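Local atomic coordinates of outer membrane protein SusF (Bacteroides thetaiotaomicron, PDB entry 4FE9), a protein that binds starch at the bacterial cell surface through carbohydrate-binding modules, ahead of starch transport into the periplasm for degradation. Residues 25-30 with 57-62; 67-72 with 116-121. One frame throughout, in Å; residues are numbered along the deposited sequence.

Interaction 1: 25-30 with 57-62; sequences GQLTAT and TTAEEG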
loop_
_atom_site.group_PDB
_atom_site.type_symbol
_atom_site.label_atom_id
_atom_site.label_comp_id
_atom_site.label_asym_id
_atom_site.label_seq_id
_atom_site.Cartn_x
_atom_site.Cartn_y
_atom_site.Cartn_z
ATOM N N GLY A 25 -46.555 -10.344 -13.231
ATOM C CA GLY A 25 -47.321 -10.512 -11.935
ATOM C C GLY A 25 -46.638 -9.826 -10.730
ATOM O O GLY A 25 -46.936 -10.155 -9.568
ATOM N N GLN A 26 -45.821 -8.788 -11.014
ATOM C CA GLN A 26 -44.775 -8.325 -10.089
ATOM C C GLN A 26 -45.242 -7.173 -9.125
ATOM O O GLN A 26 -45.989 -6.262 -9.524
ATOM C CB GLN A 26 -43.546 -7.886 -10.875
ATOM C CG GLN A 26 -42.946 -6.631 -10.350
ATOM C CD GLN A 26 -42.063 -5.953 -11.359
ATOM O OE1 GLN A 26 -41.628 -6.572 -12.331
ATOM N NE2 GLN A 26 -41.777 -4.666 -11.136
ATOM N N LEU A 27 -44.813 -7.241 -7.870
ATOM C CA LEU A 27 -45.281 -6.289 -6.857
ATOM C C LEU A 27 -44.241 -5.226 -6.577
ATOM O O LEU A 27 -43.045 -5.478 -6.698
ATOM C CB LEU A 27 -45.646 -7.011 -5.575
ATOM C CG LEU A 27 -46.637 -8.182 -5.711
ATOM C CD1 LEU A 27 -47.091 -8.603 -4.338
ATOM C CD2 LEU A 27 -47.848 -7.807 -6.594
ATOM N N THR A 28 -44.696 -4.013 -6.264
ATOM C CA THR A 28 -43.772 -2.957 -5.924
ATOM C C THR A 28 -43.958 -2.448 -4.497
ATOM O O THR A 28 -44.978 -2.679 -3.871
ATOM C CB THR A 28 -43.778 -1.779 -6.946
ATOM O OG1 THR A 28 -45.076 -1.229 -7.030
ATOM C CG2 THR A 28 -43.341 -2.258 -8.334
ATOM N N ALA A 29 -42.903 -1.880 -3.951
ATOM C CA ALA A 29 -43.002 -1.175 -2.672
ATOM C C ALA A 29 -42.318 0.165 -2.805
ATOM O O ALA A 29 -41.358 0.295 -3.556
ATOM C CB ALA A 29 -42.358 -1.988 -1.571
ATOM N N THR A 30 -42.751 1.125 -2.007
ATOM C CA THR A 30 -42.089 2.415 -1.966
ATOM C C THR A 30 -41.639 2.688 -0.577
ATOM O O THR A 30 -42.407 2.560 0.362
ATOM C CB THR A 30 -43.019 3.551 -2.439
ATOM O OG1 THR A 30 -43.391 3.303 -3.794
ATOM C CG2 THR A 30 -42.300 4.917 -2.353
ATOM N N THR A 57 -47.300 -0.036 -0.973
ATOM C CA THR A 57 -46.980 -1.230 -1.729
ATOM C C THR A 57 -48.162 -1.549 -2.614
ATOM O O THR A 57 -49.290 -1.243 -2.252
ATOM C CB THR A 57 -46.769 -2.418 -0.770
ATOM O OG1 THR A 57 -46.238 -3.533 -1.496
ATOM C CG2 THR A 57 -48.064 -2.809 -0.116
ATOM N N THR A 58 -47.924 -2.255 -3.721
ATOM C CA THR A 58 -49.028 -2.778 -4.488
ATOM C C THR A 58 -49.493 -4.142 -4.018
ATOM O O THR A 58 -50.413 -4.704 -4.596
ATOM C CB THR A 58 -48.740 -2.838 -5.998
ATOM O OG1 THR A 58 -47.685 -3.757 -6.245
ATOM C CG2 THR A 58 -48.366 -1.432 -6.562
ATOM N N ALA A 59 -48.973 -4.606 -2.892
ATOM C CA ALA A 59 -49.466 -5.861 -2.289
ATOM C C ALA A 59 -50.850 -5.655 -1.687
ATOM O O ALA A 59 -51.201 -4.549 -1.284
ATOM C CB ALA A 59 -48.507 -6.363 -1.238
ATOM N N GLU A 60 -51.649 -6.716 -1.672
ATOM C CA GLU A 60 -53.032 -6.637 -1.205
ATOM C C GLU A 60 -53.113 -6.289 0.282
ATOM O O GLU A 60 -52.218 -6.648 1.081
ATOM C CB GLU A 60 -53.771 -7.953 -1.501
ATOM C CG GLU A 60 -54.011 -8.174 -3.001
ATOM C CD GLU A 60 -54.845 -9.428 -3.315
ATOM O OE1 GLU A 60 -54.453 -10.188 -4.231
ATOM O OE2 GLU A 60 -55.946 -9.580 -2.741
ATOM N N GLU A 61 -54.180 -5.599 0.661
ATOM C CA GLU A 61 -54.482 -5.391 2.067
ATOM C C GLU A 61 -54.575 -6.752 2.801
ATOM O O GLU A 61 -55.038 -7.754 2.231
ATOM C CB GLU A 61 -55.797 -4.605 2.220
ATOM C CG GLU A 61 -55.718 -3.490 3.249
ATOM C CD GLU A 61 -54.323 -2.878 3.331
ATOM O OE1 GLU A 61 -53.722 -2.914 4.429
ATOM O OE2 GLU A 61 -53.793 -2.451 2.275
ATOM N N GLY A 62 -54.057 -6.812 4.015
ATOM C CA GLY A 62 -54.064 -8.081 4.750
ATOM C C GLY A 62 -52.719 -8.807 4.728
ATOM O O GLY A 62 -52.385 -9.530 5.673
HETATM O O HOH W 1 -47.357 -4.065 -8.893
#

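Interaction 2: 67-72 with 116-121; sequences VNSLTL and SINASA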
loop_
_atom_site.group_PDB
_atom_site.type_symbol
_atom_site.label_atom_id
_atom_site.label_comp_id
_atom_site.label_asym_id
_atom_site.label_seq_id
_atom_site.Cartn_x
_atom_site.Cartn_y
_atom_site.Cartn_z
ATOM N N VAL A 67 -38.919 -9.038 6.015
ATOM C CA VAL A 67 -37.715 -8.397 5.491
ATOM C C VAL A 67 -36.651 -9.408 5.224
ATOM O O VAL A 67 -36.197 -10.066 6.138
ATOM C CB VAL A 67 -37.190 -7.236 6.442
ATOM C CG1 VAL A 67 -36.003 -6.527 5.822
ATOM C CG2 VAL A 67 -38.275 -6.252 6.686
ATOM N N ASN A 68 -36.362 -9.638 3.934
ATOM C CA ASN A 68 -35.371 -10.647 3.499
ATOM C C ASN A 68 -33.951 -10.133 3.686
ATOM O O ASN A 68 -33.031 -10.905 3.899
ATOM C CB ASN A 68 -35.554 -11.000 1.990
ATOM C CG ASN A 68 -36.945 -11.408 1.667
ATOM O OD1 ASN A 68 -37.567 -12.163 2.424
ATOM N ND2 ASN A 68 -37.521 -10.785 0.640
ATOM N N SER A 69 -33.745 -8.841 3.486
ATOM C CA SER A 69 -32.431 -8.271 3.824
ATOM C C SER A 69 -32.495 -6.767 3.941
ATOM O O SER A 69 -33.404 -6.160 3.406
ATOM C CB SER A 69 -31.373 -8.696 2.805
ATOM O OG SER A 69 -31.564 -8.058 1.566
ATOM N N LEU A 70 -31.733 -6.224 4.885
ATOM C CA LEU A 70 -31.560 -4.773 4.978
ATOM C C LEU A 70 -30.085 -4.461 4.962
ATOM O O LEU A 70 -29.341 -4.924 5.820
ATOM C CB LEU A 70 -32.191 -4.253 6.259
ATOM C CG LEU A 70 -32.151 -2.737 6.489
ATOM C CD1 LEU A 70 -33.280 -2.281 7.379
ATOM C CD2 LEU A 70 -30.840 -2.373 7.111
ATOM N N THR A 71 -29.621 -3.834 3.906
ATOM C CA THR A 71 -28.204 -3.623 3.776
ATOM C C THR A 71 -27.860 -2.134 3.767
ATOM O O THR A 71 -28.711 -1.314 3.511
ATOM C CB THR A 71 -27.625 -4.339 2.534
ATOM O OG1 THR A 71 -28.024 -3.653 1.356
ATOM C CG2 THR A 71 -28.111 -5.732 2.452
ATOM N N LEU A 72 -26.648 -1.796 4.198
ATOM C CA LEU A 72 -26.169 -0.407 4.135
ATOM C C LEU A 72 -24.945 -0.340 3.224
ATOM O O LEU A 72 -24.122 -1.265 3.222
ATOM C CB LEU A 72 -25.824 0.113 5.543
ATOM C CG LEU A 72 -26.958 -0.007 6.563
ATOM C CD1 LEU A 72 -26.430 0.002 7.982
ATOM C CD2 LEU A 72 -28.000 1.105 6.350
ATOM N N SER A 116 -30.807 -0.331 1.496
ATOM C CA SER A 116 -31.513 -1.194 0.552
ATOM C C SER A 116 -32.303 -2.232 1.328
ATOM O O SER A 116 -31.700 -3.080 1.995
ATOM C CB SER A 116 -30.488 -1.912 -0.336
ATOM O OG SER A 116 -31.066 -2.357 -1.539
ATOM N N ILE A 117 -33.641 -2.154 1.277
ATOM C CA ILE A 117 -34.504 -3.138 1.953
ATOM C C ILE A 117 -35.176 -4.072 0.952
ATOM O O ILE A 117 -35.791 -3.620 -0.016
ATOM C CB ILE A 117 -35.595 -2.475 2.795
ATOM C CG1 ILE A 117 -34.972 -1.523 3.831
ATOM C CG2 ILE A 117 -36.405 -3.546 3.520
ATOM C CD1 ILE A 117 -35.978 -0.690 4.582
ATOM N N ASN A 118 -34.877 -5.349 1.066
ATOM C CA ASN A 118 -35.491 -6.358 0.209
ATOM C C ASN A 118 -36.599 -7.027 1.022
ATOM O O ASN A 118 -36.320 -7.681 2.055
ATOM C CB ASN A 118 -34.417 -7.389 -0.227
ATOM C CG ASN A 118 -34.953 -8.445 -1.176
ATOM O OD1 ASN A 118 -36.085 -8.960 -1.016
ATOM N ND2 ASN A 118 -34.119 -8.847 -2.108
ATOM N N ALA A 119 -37.852 -6.687 0.711
ATOM C CA ALA A 119 -38.967 -7.215 1.473
ATOM C C ALA A 119 -39.857 -8.146 0.628
ATOM O O ALA A 119 -39.840 -8.091 -0.608
ATOM C CB ALA A 119 -39.805 -6.063 2.065
ATOM N N SER A 120 -40.680 -8.938 1.321
ATOM C CA SER A 120 -41.721 -9.750 0.687
ATOM C C SER A 120 -43.040 -9.578 1.393
ATOM O O SER A 120 -43.089 -9.265 2.585
ATOM C CB SER A 120 -41.329 -11.236 0.687
ATOM O OG SER A 120 -40.244 -11.459 -0.185
ATOM N N ALA A 121 -44.119 -9.761 0.656
ATOM C CA ALA A 121 -45.458 -9.775 1.244
ATOM C C ALA A 121 -45.777 -11.221 1.612
ATOM O O ALA A 121 -45.527 -12.109 0.834
ATOM C CB ALA A 121 -46.473 -9.261 0.226
HETATM O O HOH W 2 -31.141 -5.450 0.838
#

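Interaction 1: 25-30 with 57-62
Thr28 holds the end of the neighbouring strand through both of its backbone polar atoms. Its carbonyl O takes two hydrogen bonds, from Thr57 OG1 at 2.8 Å and from Thr58 N at 3.0 Å, and the two donors reach it from opposite faces of the carbonyl plane. Its amide N donates almost straight (172°) to Thr58 OG1, so a side-chain oxygen stands where a strand partner's carbonyl would otherwise be. Thr58 OG1 can lie there because it sits between its own backbone N and carbonyl carbon (chi1 65°). Water 1 bridges the same OG1 to the carbonyl O of Gln26.

Within 57-62, Thr57 OG1 also accepts from Ala59 N at 3.3 Å, an ST turn that bends the chain away from the strand. Ala29 and Thr57 form an antiparallel non-hydrogen-bonded pair, with CA atoms 4.1 Å apart.

Apolar contact is slight: Leu27 CD1 meets Ala59 CB at 4.1 Å. Leu27 and Ala29 also touch Leu131 of strand 128-141. With one threonine hydroxyl replacing a backbone acceptor and another adding a second donor beside the backbone bond, the contact is a polar, surface-lying strand ending, distant from the starch sites.

Interaction 2: 67-72 with 116-121
Val67 to Thr71 pair antiparallel with Ser116 to Ala119, the axes of strands 69-72 and 116-121 approach to 4.8 Å at 174°, and a classic beta bulge shifts the register where Asn68 and Ser69 both face Asn118. The carbonyl O of Asn118 accepts from Asn68 N at 2.7 Å, close to the C=O direction, and from Ser69 N at 3.2 Å, in the carbonyl plane on a lone pair. Beyond the bulge, Thr71 and Ser116 form a regular hydrogen-bonded pair.

At the bulge the amide of Asn68 spans two residues of the other strand. Its ND2 donates to Asn118 OD1 and to Ser120 OG, both at 2.9 Å and both in its own amide plane, which fixes the rotation of the group. The amide planes of Asn68 and Asn118 stand 72° apart, and ND2 comes to OD1 from above the Asn118 carbonyl plane rather than on a lone pair. With CG trans to the backbone N (chi1 -177°), Asn118 presents OD1 to Asn68 and also to Gln130 NE2. A leucine at Asn118 would probably leave Asn68 ND2 and Gln130 NE2 each without this acceptor and the Asn68 amide less firmly oriented. Water 2 links Ser69 OG to Ser116 O on the same face.

The other face is apolar: Val67 CG1 meets Ile117 CG2 at 3.8 Å, while Leu70 CD1 lies alongside Ile117 CG1 at 4.0 Å. That face packs on Phe88 of strand 87-91 and on Phe80, Ala119 touches Leu131 of strand 128-141, and Leu72 reaches Leu95 and Val98 of helix 92-102.

In the fold
Both segments of interaction 1 precede those of interaction 2 in the sequence, and their centres are 14 Å apart within the N-terminal domain. Both belong to one mixed sheet. Strand 128-141 connects them, running parallel to strand 27-33 and antiparallel to strand 111-122, with Leu131 touching side chains from both contacts. They also meet directly where Ala59 CB packs on Ala121 CB at 3.8 Å. The loop from 57-62 leads into strand 64-72, so the chain leaves one pairing and soon enters the other. Interaction 1 lies at the end of the 27-33/48-57 pairing and interaction 2 in the 64-72/111-122 pairing of one Ig-like domain, which precedes the starch-binding modules.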